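Putative pore-forming toxin (Bacteroides vulgatus ATCC 8482, PDB 3KOG) is of unknown function but may be a pore-forming toxin, probably a lipoprotein, built largely of beta strands. Local coordinates at residues E58-N63 against V75-L80. Sequence-based numbering, arbitrary orientation. Where two conformers were deposited one is given.
Sequences ESININ and VTIPAL
Glu58 faces Ile77 and Ile60 faces Val75 as hydrogen-bonded antiparallel pairs, with the non-hydrogen-bonded pair Ser59-Thr76 between them. The strands are the two arms of the hairpin 58-66/69-77.

Four backbone bonds hold the register. At the first pair, Ile77 N to Glu58 O is 2.8 Å and Glu58 N to Ile77 O is 3.1 Å. Ile77 CB also comes within 3.5 Å of Glu58 O. At the second pair, Ile60 N meets Val75 O at 2.9 Å with a nearly straight N-H...O angle of 173°. The return bond runs from Val75 N to Ile60 O. Two CA-H...O contacts fill in between, including Ser59 CA to Val75 O at 3.4 Å.

The apolar contacts lie on the face that carries Ile60, Val75 and Ile77, with Glu58 on it at the partly exposed end. Ile60 CG1 meets Ile77 CD1 at 3.7 Å, and the two side chains cross at a slant. In Val75, chi1 of 59° places CG1 between the backbone N and the carbonyl carbon. From there it touches the CD1 tip of Ile62, 3.7 Å away, and lies beside Ile60 CB. Ile21 of strand 18-27 packs against Ile60, Val75 and Ile77, while Val90 and Ile92 of strand 85-94 touch Ile62.

The polar contact is on the other face. One water lies between Ser59 OG, at 2.8 Å, and Thr76 OG1. Ser59 swings OG away from its own backbone N (chi1 -174°). The bridge is doubtful in detail, because Ser59 has a second conformer and the Thr76 OG1 leg is unusually short. A bound methylpentanediol, probably from crystallisation, lies near Thr76.

The chemistry is that of an amphipathic antiparallel beta hairpin: an exposed face with the hydroxyls of Ser59 and Thr76, and a face turned to the neighbouring sheet inside the DUF3869 region, aliphatic except for Glu58 at its end.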
loop_
_atom_site.group_PDB
_atom_site.type_symbol
_atom_site.label_atom_id
_atom_site.label_comp_id
_atom_site.label_asym_id
_atom_site.label_seq_id
_atom_site.Cartn_x
_atom_site.Cartn_y
_atom_site.Cartn_z
ATOM N N GLU A 58 9.908 -6.140 2.344
ATOM C CA GLU A 58 10.396 -5.810 3.693
ATOM C C GLU A 58 9.240 -5.344 4.568
ATOM O O GLU A 58 8.328 -4.675 4.102
ATOM C CB GLU A 58 11.443 -4.703 3.532
ATOM C CG GLU A 58 11.836 -3.975 4.691
ATOM C CD GLU A 58 12.911 -2.911 4.392
ATOM O OE1 GLU A 58 12.887 -2.305 3.303
ATOM O OE2 GLU A 58 13.709 -2.663 5.290
ATOM N N SER A 59 9.337 -5.686 5.857
ATOM C CA SER A 59 8.355 -5.334 6.862
ATOM C C SER A 59 8.786 -4.106 7.632
ATOM O O SER A 59 9.895 -4.070 8.194
ATOM C CB SER A 59 8.141 -6.479 7.855
ATOM O OG SER A 59 7.072 -6.152 8.735
ATOM N N ILE A 60 7.912 -3.106 7.660
ATOM C CA ILE A 60 8.147 -1.823 8.366
ATOM C C ILE A 60 7.151 -1.786 9.528
ATOM O O ILE A 60 5.977 -2.096 9.323
ATOM C CB ILE A 60 7.816 -0.617 7.444
ATOM C CG1 ILE A 60 8.615 -0.691 6.114
ATOM C CG2 ILE A 60 8.037 0.743 8.174
ATOM C CD1 ILE A 60 10.148 -0.724 6.326
ATOM N N ASN A 61 7.606 -1.408 10.712
ATOM C CA ASN A 61 6.730 -1.271 11.845
ATOM C C ASN A 61 6.499 0.229 12.057
ATOM O O ASN A 61 7.449 1.037 12.073
ATOM C CB ASN A 61 7.333 -1.909 13.097
ATOM C CG ASN A 61 7.337 -3.429 13.049
ATOM O OD1 ASN A 61 6.935 -4.046 12.079
ATOM N ND2 ASN A 61 7.823 -4.033 14.106
ATOM N N ILE A 62 5.246 0.608 12.217
ATOM C CA ILE A 62 4.907 2.026 12.479
ATOM C C ILE A 62 4.363 2.148 13.894
ATOM O O ILE A 62 3.449 1.428 14.223
ATOM C CB ILE A 62 3.879 2.541 11.492
ATOM C CG1 ILE A 62 4.410 2.448 10.058
ATOM C CG2 ILE A 62 3.631 4.050 11.716
ATOM C CD1 ILE A 62 3.920 1.246 9.308
ATOM N N ASN A 63 4.950 3.017 14.713
ATOM C CA ASN A 63 4.473 3.245 16.057
ATOM C C ASN A 63 3.870 4.649 16.169
ATOM O O ASN A 63 4.315 5.581 15.470
ATOM C CB ASN A 63 5.609 3.090 17.073
ATOM C CG ASN A 63 5.932 1.627 17.373
ATOM O OD1 ASN A 63 6.505 0.918 16.546
ATOM N ND2 ASN A 63 5.572 1.181 18.570
ATOM N N VAL A 75 3.517 -3.276 8.182
ATOM C CA VAL A 75 3.125 -3.307 6.797
ATOM C C VAL A 75 4.267 -3.947 5.984
ATOM O O VAL A 75 5.464 -3.678 6.181
ATOM C CB VAL A 75 2.791 -1.905 6.282
ATOM C CG1 VAL A 75 3.980 -1.012 6.436
ATOM C CG2 VAL A 75 2.362 -1.970 4.844
ATOM N N THR A 76 3.888 -4.832 5.092
ATOM C CA THR A 76 4.905 -5.515 4.235
ATOM C C THR A 76 4.930 -4.739 2.912
ATOM O O THR A 76 3.914 -4.629 2.226
ATOM C CB THR A 76 4.550 -7.001 4.047
ATOM O OG1 THR A 76 4.649 -7.628 5.307
ATOM C CG2 THR A 76 5.565 -7.698 3.023
ATOM N N ILE A 77 6.035 -4.103 2.614
ATOM C CA ILE A 77 6.303 -3.574 1.268
ATOM C C ILE A 77 6.480 -4.788 0.361
ATOM O O ILE A 77 7.289 -5.711 0.664
ATOM C CB ILE A 77 7.629 -2.715 1.266
ATOM C CG1 ILE A 77 7.548 -1.522 2.202
ATOM C CG2 ILE A 77 8.070 -2.270 -0.172
ATOM C CD1 ILE A 77 8.953 -0.883 2.471
ATOM N N PRO A 78 5.767 -4.831 -0.787
ATOM C CA PRO A 78 5.978 -5.903 -1.724
ATOM C C PRO A 78 7.314 -5.784 -2.467
ATOM O O PRO A 78 7.848 -4.696 -2.600
ATOM C CB PRO A 78 4.823 -5.742 -2.694
ATOM C CG PRO A 78 4.620 -4.187 -2.738
ATOM C CD PRO A 78 4.870 -3.765 -1.320
ATOM N N ALA A 79 7.803 -6.918 -2.987
ATOM C CA ALA A 79 8.955 -6.928 -3.851
ATOM C C ALA A 79 8.566 -6.263 -5.169
ATOM O O ALA A 79 7.551 -6.636 -5.754
ATOM C CB ALA A 79 9.408 -8.384 -4.097
ATOM N N LEU A 80 9.329 -5.269 -5.603
ATOM C CA LEU A 80 8.969 -4.478 -6.780
ATOM C C LEU A 80 10.169 -4.409 -7.693
ATOM O O LEU A 80 11.286 -4.249 -7.210
ATOM C CB LEU A 80 8.529 -3.060 -6.420
ATOM C CG LEU A 80 7.216 -2.890 -5.654
ATOM C CD1 LEU A 80 6.986 -1.384 -5.509
ATOM C CD2 LEU A 80 6.014 -3.579 -6.335
HETATM O O HOH W 1 4.557 -6.966 7.760
#